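Local coordinates for protein putative Xylose isomerase (Rhodospirillum rubrum, PDB 3QXB) that binds iron or manganese at the mouth of a TIM barrel and probably acts as an isomerase of the xylose isomerase-like family, at residues A[195-200]-A[206-211]; A[133-138]-A[158-163]. All blocks are in the same frame, centred on the assembly; numbering follows the deposited sequence.

Contact 1: residues A[195-200]-A[206-211]; sequences RLMADL and IPVRLL
Met197, a selenomethionine, carries most of the meeting between the helical residues 195-200 and the strand that follows. Its CG stands anti to the carbonyl carbon (chi1 -70°), and two further bends fold the chain back so that selenium lies close against the strand backbone, 3.1 Å from Val208 O and 3.7 Å from Arg209 CA. A long, unbranched and flexible side chain suits this spot, since it can follow the uneven surface between a carbonyl and two branched residues. Its CG lies 3.7 Å from Leu210 CG, the two side chains sliding past each other in opposite directions, while Met197 CE is 4.0 Å from Val208 CG1. The main chain of Met197 takes part as well: one water donates to Met197 O and to Val208 O, bridging helix and strand. Val208 O also accepts from Arg209 NH1 at 2.9 Å, a bond that comes from above the carbonyl plane, with Pro207 CB lying over one face of the guanidinium. These residues form the second half of a beta-alpha-beta crossover of the TIM barrel, in which helix 190-200 runs back along strand 208-213; the axes of helix 195-200 and strand 208-211 come within 8.9 Å, nearly antiparallel at 165°. One turn further on, Leu200 brings CD1 obliquely across Val208 CG1 at 3.7 Å, two buried branched aliphatic side chains in van der Waals contact.

Contact 2: residues A[133-138]-A[158-163]; sequences MPFGSY and DMWIEL
In the TIM barrel, the loop leaving strand 130-133 at its C-terminal end meets helix 146-170 through two side chains that both touch Trp160. The side chain of Trp160 leaves the helix toward the loop, and Phe135 CE1 comes over one face of the indole, off centre toward the rim, 3.3 Å from Trp160 NE1. The ring planes are inclined at 32°, with the Phe135 ring and the five-membered ring of Trp160 centred 4.5 Å apart, so the pair is oblique. With CG anti to the backbone N (chi1 -159°), the Phe135 ring reaches the helix, and the two side chains slide past each other in opposite directions. An apolar ring suits this buried place, where it can lean on the indole without a polar atom to satisfy. Helix 146-170 packs here on the outside of the barrel. Met133, a selenomethionine at the end of its strand, reaches the benzo edge of the same indole, its CG 4.2 Å from Trp160 CZ2 and near the ring plane; its slim, unbranched chain fits along that edge, and the broad indole is large enough to meet both partners at once. Replacing Trp160 by an alanine would probably open a gap between helix and loop, leaving Phe135 CE1 and Met133 CG without the indole they touch. Leu116 of helix 106-125 also packs on Trp160, and Phe101 meets its ring with planes at about 60°.

Contacts 1 and 2 are neighbours in one layer between the barrel and its outer helices, their centres about 11 Å apart. They touch directly: Leu196 CD1 of 195-200 packs on Phe135 CZ at 3.9 Å, and Val208 CG1 lies 4.1 Å from Trp160 CE3, while Leu200 CD2 meets Ile161 CG1 at 3.9 Å, joining the two adjacent helices. Between them lies strand 174-177, whose Val177 touches Val208, Phe135 and Trp160 and is followed by the metal ligand Glu178. The side chain of Met133 is about 6 Å from that of Glu178 and about 10 Å from a bound iron or manganese, that of Leu210 about 7 Å and about 12 Å.

Contact 1: residues A[195-200]-A[206-211]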
ATOM      1  N   ARG A 195     -23.157  13.475   8.474  1.00 27.64           N
ATOM      2  CA  ARG A 195     -24.208  12.501   8.427  1.00 27.79           C
ATOM      3  C   ARG A 195     -23.789  11.191   9.145  1.00 26.39           C
ATOM      4  O   ARG A 195     -24.545  10.643   9.920  1.00 25.16           O
ATOM      5  CB  ARG A 195     -24.602  12.198   6.975  1.00 28.80           C
ATOM      6  CG  ARG A 195     -25.325  10.850   6.830  1.00 30.00           C
ATOM      7  CD  ARG A 195     -25.860  10.586   5.438  1.00 30.36           C
ATOM      8  NE  ARG A 195     -26.690   9.377   5.461  1.00 30.66           N
ATOM      9  CZ  ARG A 195     -27.021   8.639   4.396  1.00 29.05           C
ATOM     10  NH1 ARG A 195     -26.563   8.924   3.178  1.00 30.93           N
ATOM     11  NH2 ARG A 195     -27.799   7.585   4.557  1.00 27.04           N
ATOM     12  N   LEU A 196     -22.594  10.685   8.847  1.00 25.19           N
ATOM     13  CA  LEU A 196     -22.120   9.472   9.498  1.00 24.09           C
ATOM     14  C   LEU A 196     -22.086   9.676  10.975  1.00 22.62           C
ATOM     15  O   LEU A 196     -22.555   8.836  11.710  1.00 21.95           O
ATOM     16  CB  LEU A 196     -20.721   9.075   9.007  1.00 23.27           C
ATOM     17  CG  LEU A 196     -20.052   7.864   9.687  1.00 24.48           C
ATOM     18  CD1 LEU A 196     -20.773   6.536   9.461  1.00 26.09           C
ATOM     19  CD2 LEU A 196     -18.609   7.787   9.185  1.00 24.86           C
HETATM   20  N   MSE A 197     -21.538  10.806  11.417  1.00 23.92           N
HETATM   21  CA  MSE A 197     -21.464  11.137  12.860  1.00 23.58           C
HETATM   22  C   MSE A 197     -22.829  11.223  13.518  1.00 24.88           C
HETATM   23  O   MSE A 197     -23.007  10.722  14.643  1.00 24.99           O
HETATM   24  CB  MSE A 197     -20.692  12.434  13.093  1.00 24.23           C
HETATM   25  CG  MSE A 197     -19.181  12.286  12.816  1.00 22.86           C
HETATM   26 SE   MSE A 197     -18.403  11.165  14.142  0.75 18.90          SE
HETATM   27  CE  MSE A 197     -18.031   9.718  13.099  1.00 17.64           C
ATOM     28  N   ALA A 198     -23.780  11.862  12.843  1.00 25.00           N
ATOM     29  CA  ALA A 198     -25.127  11.984  13.381  1.00 26.09           C
ATOM     30  C   ALA A 198     -25.793  10.602  13.494  1.00 26.04           C
ATOM     31  O   ALA A 198     -26.493  10.329  14.453  1.00 26.80           O
ATOM     32  CB  ALA A 198     -25.989  12.916  12.489  1.00 26.42           C
ATOM     33  N   ASP A 199     -25.584   9.753  12.487  1.00 25.70           N
ATOM     34  CA  ASP A 199     -26.151   8.423  12.454  1.00 25.60           C
ATOM     35  C   ASP A 199     -25.635   7.598  13.625  1.00 24.12           C
ATOM     36  O   ASP A 199     -26.393   6.875  14.249  1.00 25.36           O
ATOM     37  CB  ASP A 199     -25.753   7.687  11.133  1.00 25.42           C
ATOM     38  CG  ASP A 199     -26.645   8.041   9.957  1.00 29.66           C
ATOM     39  OD1 ASP A 199     -27.632   8.809  10.133  1.00 29.86           O
ATOM     40  OD2 ASP A 199     -26.324   7.573   8.823  1.00 36.30           O
ATOM     41  N   LEU A 200     -24.343   7.700  13.907  1.00 24.21           N
ATOM     42  CA  LEU A 200     -23.717   6.891  14.955  1.00 23.29           C
ATOM     43  C   LEU A 200     -23.865   7.496  16.385  1.00 22.56           C
ATOM     44  O   LEU A 200     -23.823   6.770  17.356  1.00 21.54           O
ATOM     45  CB  LEU A 200     -22.262   6.594  14.624  1.00 22.11           C
ATOM     46  CG  LEU A 200     -21.887   5.744  13.380  1.00 22.93           C
ATOM     47  CD1 LEU A 200     -20.375   5.644  13.161  1.00 17.67           C
ATOM     48  CD2 LEU A 200     -22.490   4.400  13.475  1.00 19.51           C
ATOM     49  N   ILE A 206     -18.831   3.174  22.757  1.00 21.35           N
ATOM     50  CA  ILE A 206     -17.810   4.189  22.898  1.00 21.03           C
ATOM     51  C   ILE A 206     -17.972   5.168  21.710  1.00 21.89           C
ATOM     52  O   ILE A 206     -18.534   4.827  20.672  1.00 20.41           O
ATOM     53  CB  ILE A 206     -16.347   3.578  22.948  1.00 21.41           C
ATOM     54  CG1 ILE A 206     -16.099   2.700  21.732  1.00 20.68           C
ATOM     55  CG2 ILE A 206     -16.119   2.819  24.285  1.00 17.44           C
ATOM     56  CD1 ILE A 206     -14.603   2.315  21.405  1.00 16.69           C
ATOM     57  N   PRO A 207     -17.468   6.386  21.855  1.00 22.88           N
ATOM     58  CA  PRO A 207     -17.628   7.322  20.747  1.00 24.31           C
ATOM     59  C   PRO A 207     -16.878   6.930  19.481  1.00 22.87           C
ATOM     60  O   PRO A 207     -15.768   6.393  19.544  1.00 23.02           O
ATOM     61  CB  PRO A 207     -17.057   8.617  21.319  1.00 25.67           C
ATOM     62  CG  PRO A 207     -16.155   8.139  22.479  1.00 26.49           C
ATOM     63  CD  PRO A 207     -16.886   7.020  23.051  1.00 23.38           C
ATOM     64  N   VAL A 208     -17.499   7.191  18.342  1.00 23.05           N
ATOM     65  CA  VAL A 208     -16.825   7.108  17.032  1.00 22.22           C
ATOM     66  C   VAL A 208     -16.723   8.550  16.578  1.00 23.02           C
ATOM     67  O   VAL A 208     -17.711   9.297  16.561  1.00 22.41           O
ATOM     68  CB  VAL A 208     -17.622   6.222  16.036  1.00 22.05           C
ATOM     69  CG1 VAL A 208     -16.993   6.185  14.623  1.00 21.54           C
ATOM     70  CG2 VAL A 208     -17.793   4.818  16.608  1.00 20.13           C
ATOM     71  N   ARG A 209     -15.515   8.968  16.252  1.00 22.39           N
ATOM     72  CA  ARG A 209     -15.255  10.369  15.942  1.00 23.66           C
ATOM     73  C   ARG A 209     -14.506  10.450  14.619  1.00 22.97           C
ATOM     74  O   ARG A 209     -14.125   9.444  14.038  1.00 23.16           O
ATOM     75  CB  ARG A 209     -14.437  11.007  17.084  1.00 22.29           C
ATOM     76  CG  ARG A 209     -15.200  11.160  18.414  1.00 24.92           C
ATOM     77  CD  ARG A 209     -16.281  12.245  18.310  1.00 26.78           C
ATOM     78  NE  ARG A 209     -17.100  12.314  19.512  1.00 29.38           N
ATOM     79  CZ  ARG A 209     -18.275  11.704  19.668  1.00 32.35           C
ATOM     80  NH1 ARG A 209     -18.804  10.910  18.718  1.00 32.64           N
ATOM     81  NH2 ARG A 209     -18.911  11.852  20.807  1.00 33.10           N
ATOM     82  N   LEU A 210     -14.289  11.685  14.163  1.00 24.07           N
ATOM     83  CA  LEU A 210     -13.604  11.949  12.919  1.00 22.66           C
ATOM     84  C   LEU A 210     -12.132  12.245  13.203  1.00 23.31           C
ATOM     85  O   LEU A 210     -11.794  12.885  14.200  1.00 22.76           O
ATOM     86  CB  LEU A 210     -14.236  13.138  12.186  1.00 22.95           C
ATOM     87  CG  LEU A 210     -15.699  12.959  11.747  1.00 22.36           C
ATOM     88  CD1 LEU A 210     -16.293  14.302  11.302  1.00 24.92           C
ATOM     89  CD2 LEU A 210     -15.771  11.926  10.612  1.00 23.00           C
ATOM     90  N   LEU A 211     -11.269  11.720  12.337  1.00 22.42           N
ATOM     91  CA  LEU A 211      -9.912  12.210  12.201  1.00 22.54           C
ATOM     92  C   LEU A 211      -9.844  12.854  10.819  1.00 22.84           C
ATOM     93  O   LEU A 211     -10.176  12.226   9.844  1.00 22.52           O
ATOM     94  CB  LEU A 211      -8.896  11.082  12.404  1.00 22.58           C
ATOM     95  CG  LEU A 211      -7.422  11.443  12.188  1.00 22.18           C
ATOM     96  CD1 LEU A 211      -6.496  10.534  13.040  1.00 16.42           C
ATOM     97  CD2 LEU A 211      -7.065  11.389  10.670  1.00 19.15           C
TER
HETATM   98  O   HOH W   1     -20.732   9.619  16.284  1.00 22.86           O

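Contact 2: residues A[133-138]-A[158-163]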
HETATM    1  N   MSE A 133      -9.611   4.242  10.920  1.00 19.00           N
HETATM    2  CA  MSE A 133      -9.268   4.082   9.531  1.00 19.05           C
HETATM    3  C   MSE A 133     -10.308   4.810   8.664  1.00 20.10           C
HETATM    4  O   MSE A 133     -11.369   5.207   9.172  1.00 20.18           O
HETATM    5  CB  MSE A 133      -9.237   2.584   9.167  1.00 17.76           C
HETATM    6  CG  MSE A 133     -10.548   1.836   9.500  1.00 17.63           C
HETATM    7 SE   MSE A 133     -10.601  -0.081   9.188  0.75 14.74          SE
HETATM    8  CE  MSE A 133     -10.870  -0.016   7.300  1.00 17.80           C
ATOM      9  N   PRO A 134     -10.010   4.972   7.370  1.00 20.37           N
ATOM     10  CA  PRO A 134     -11.062   5.357   6.430  1.00 21.49           C
ATOM     11  C   PRO A 134     -12.143   4.296   6.423  1.00 21.50           C
ATOM     12  O   PRO A 134     -11.888   3.130   6.709  1.00 21.35           O
ATOM     13  CB  PRO A 134     -10.348   5.430   5.074  1.00 21.36           C
ATOM     14  CG  PRO A 134      -8.857   5.481   5.416  1.00 22.13           C
ATOM     15  CD  PRO A 134      -8.688   4.838   6.734  1.00 20.93           C
ATOM     16  N   PHE A 135     -13.353   4.717   6.114  1.00 22.63           N
ATOM     17  CA  PHE A 135     -14.525   3.887   6.277  1.00 22.52           C
ATOM     18  C   PHE A 135     -14.580   2.731   5.277  1.00 22.92           C
ATOM     19  O   PHE A 135     -15.119   1.676   5.588  1.00 21.16           O
ATOM     20  CB  PHE A 135     -15.774   4.763   6.122  1.00 22.60           C
ATOM     21  CG  PHE A 135     -17.019   4.193   6.733  1.00 22.62           C
ATOM     22  CD1 PHE A 135     -17.108   3.982   8.091  1.00 23.24           C
ATOM     23  CD2 PHE A 135     -18.132   3.976   5.967  1.00 22.51           C
ATOM     24  CE1 PHE A 135     -18.275   3.552   8.662  1.00 24.35           C
ATOM     25  CE2 PHE A 135     -19.299   3.504   6.547  1.00 24.75           C
ATOM     26  CZ  PHE A 135     -19.366   3.285   7.877  1.00 21.76           C
ATOM     27  N   GLY A 136     -14.048   2.941   4.078  1.00 23.32           N
ATOM     28  CA  GLY A 136     -14.123   1.913   3.017  1.00 23.61           C
ATOM     29  C   GLY A 136     -14.435   2.517   1.672  1.00 24.12           C
ATOM     30  O   GLY A 136     -14.475   3.750   1.522  1.00 25.47           O
ATOM     31  N   SER A 137     -14.667   1.665   0.684  1.00 23.65           N
ATOM     32  CA  SER A 137     -14.706   2.123  -0.681  1.00 23.77           C
ATOM     33  C   SER A 137     -15.702   1.375  -1.532  1.00 23.66           C
ATOM     34  O   SER A 137     -15.752   0.153  -1.488  1.00 22.57           O
ATOM     35  CB  SER A 137     -13.285   1.950  -1.256  1.00 23.40           C
ATOM     36  OG  SER A 137     -13.172   2.460  -2.553  1.00 23.75           O
ATOM     37  N   TYR A 138     -16.470   2.102  -2.343  1.00 24.22           N
ATOM     38  CA  TYR A 138     -17.404   1.482  -3.284  1.00 24.04           C
ATOM     39  C   TYR A 138     -16.698   1.061  -4.543  1.00 24.21           C
ATOM     40  O   TYR A 138     -15.786   1.718  -5.001  1.00 25.50           O
ATOM     41  CB  TYR A 138     -18.525   2.449  -3.689  1.00 24.32           C
ATOM     42  CG  TYR A 138     -19.485   2.792  -2.587  1.00 24.54           C
ATOM     43  CD1 TYR A 138     -20.370   1.846  -2.077  1.00 23.10           C
ATOM     44  CD2 TYR A 138     -19.522   4.094  -2.048  1.00 25.79           C
ATOM     45  CE1 TYR A 138     -21.260   2.173  -1.041  1.00 24.54           C
ATOM     46  CE2 TYR A 138     -20.434   4.428  -1.031  1.00 26.52           C
ATOM     47  CZ  TYR A 138     -21.280   3.460  -0.520  1.00 22.50           C
ATOM     48  OH  TYR A 138     -22.164   3.817   0.471  1.00 26.37           O
ATOM     49  N   ASP A 158     -24.153  -0.547  10.719  1.00 21.72           N
ATOM     50  CA  ASP A 158     -24.465  -1.556  11.708  1.00 21.55           C
ATOM     51  C   ASP A 158     -23.176  -2.285  12.118  1.00 20.06           C
ATOM     52  O   ASP A 158     -22.986  -2.577  13.273  1.00 21.27           O
ATOM     53  CB  ASP A 158     -25.519  -2.553  11.201  1.00 21.53           C
ATOM     54  CG  ASP A 158     -26.913  -1.936  11.089  1.00 25.52           C
ATOM     55  OD1 ASP A 158     -27.161  -0.847  11.697  1.00 24.36           O
ATOM     56  OD2 ASP A 158     -27.757  -2.536  10.375  1.00 26.46           O
HETATM   57  N   MSE A 159     -22.280  -2.530  11.182  1.00 19.87           N
HETATM   58  CA  MSE A 159     -20.994  -3.149  11.528  1.00 19.22           C
HETATM   59  C   MSE A 159     -20.192  -2.314  12.527  1.00 20.02           C
HETATM   60  O   MSE A 159     -19.575  -2.868  13.443  1.00 19.67           O
HETATM   61  CB  MSE A 159     -20.168  -3.397  10.296  1.00 18.96           C
HETATM   62  CG  MSE A 159     -20.686  -4.573   9.482  1.00 18.24           C
HETATM   63 SE   MSE A 159     -19.637  -4.949   7.959  0.75 12.10          SE
HETATM   64  CE  MSE A 159     -20.487  -6.524   7.457  1.00 18.28           C
ATOM     65  N   TRP A 160     -20.150  -0.991  12.323  1.00 19.65           N
ATOM     66  CA  TRP A 160     -19.323  -0.141  13.163  1.00 19.84           C
ATOM     67  C   TRP A 160     -19.901  -0.058  14.561  1.00 19.37           C
ATOM     68  O   TRP A 160     -19.160   0.093  15.529  1.00 19.78           O
ATOM     69  CB  TRP A 160     -19.115   1.264  12.570  1.00 20.88           C
ATOM     70  CG  TRP A 160     -17.939   1.288  11.603  1.00 20.95           C
ATOM     71  CD1 TRP A 160     -17.883   0.712  10.386  1.00 21.10           C
ATOM     72  CD2 TRP A 160     -16.662   1.891  11.821  1.00 22.15           C
ATOM     73  NE1 TRP A 160     -16.649   0.912   9.813  1.00 21.64           N
ATOM     74  CE2 TRP A 160     -15.872   1.619  10.680  1.00 20.72           C
ATOM     75  CE3 TRP A 160     -16.092   2.606  12.874  1.00 21.66           C
ATOM     76  CZ2 TRP A 160     -14.572   2.088  10.547  1.00 21.28           C
ATOM     77  CZ3 TRP A 160     -14.799   3.052  12.745  1.00 21.98           C
ATOM     78  CH2 TRP A 160     -14.049   2.784  11.592  1.00 21.98           C
ATOM     79  N   ILE A 161     -21.220  -0.147  14.663  1.00 19.15           N
ATOM     80  CA  ILE A 161     -21.872  -0.228  15.956  1.00 20.02           C
ATOM     81  C   ILE A 161     -21.415  -1.434  16.738  1.00 19.35           C
ATOM     82  O   ILE A 161     -21.019  -1.306  17.890  1.00 18.94           O
ATOM     83  CB  ILE A 161     -23.423  -0.181  15.800  1.00 20.34           C
ATOM     84  CG1 ILE A 161     -23.801   1.223  15.302  1.00 19.68           C
ATOM     85  CG2 ILE A 161     -24.114  -0.601  17.089  1.00 20.60           C
ATOM     86  CD1 ILE A 161     -25.217   1.321  14.751  1.00 22.75           C
ATOM     87  N   GLU A 162     -21.464  -2.598  16.110  1.00 18.82           N
ATOM     88  CA  GLU A 162     -20.994  -3.840  16.727  1.00 20.99           C
ATOM     89  C   GLU A 162     -19.496  -3.790  17.124  1.00 19.83           C
ATOM     90  O   GLU A 162     -19.094  -4.303  18.170  1.00 18.74           O
ATOM     91  CB  GLU A 162     -21.187  -4.983  15.737  1.00 21.77           C
ATOM     92  CG  GLU A 162     -21.446  -6.297  16.387  1.00 28.20           C
ATOM     93  CD  GLU A 162     -21.824  -7.435  15.429  1.00 32.57           C
ATOM     94  OE1 GLU A 162     -22.212  -7.230  14.265  1.00 34.87           O
ATOM     95  OE2 GLU A 162     -21.744  -8.578  15.889  1.00 40.15           O
ATOM     96  N   LEU A 163     -18.700  -3.214  16.227  1.00 19.25           N
ATOM     97  CA  LEU A 163     -17.268  -3.071  16.437  1.00 18.79           C
ATOM     98  C   LEU A 163     -16.965  -2.074  17.574  1.00 18.81           C
ATOM     99  O   LEU A 163     -16.035  -2.293  18.326  1.00 18.27           O
ATOM    100  CB  LEU A 163     -16.565  -2.675  15.153  1.00 18.12           C
ATOM    101  CG  LEU A 163     -16.397  -3.796  14.125  1.00 17.73           C
ATOM    102  CD1 LEU A 163     -16.024  -3.172  12.766  1.00 16.56           C
ATOM    103  CD2 LEU A 163     -15.371  -4.773  14.602  1.00 17.99           C
TER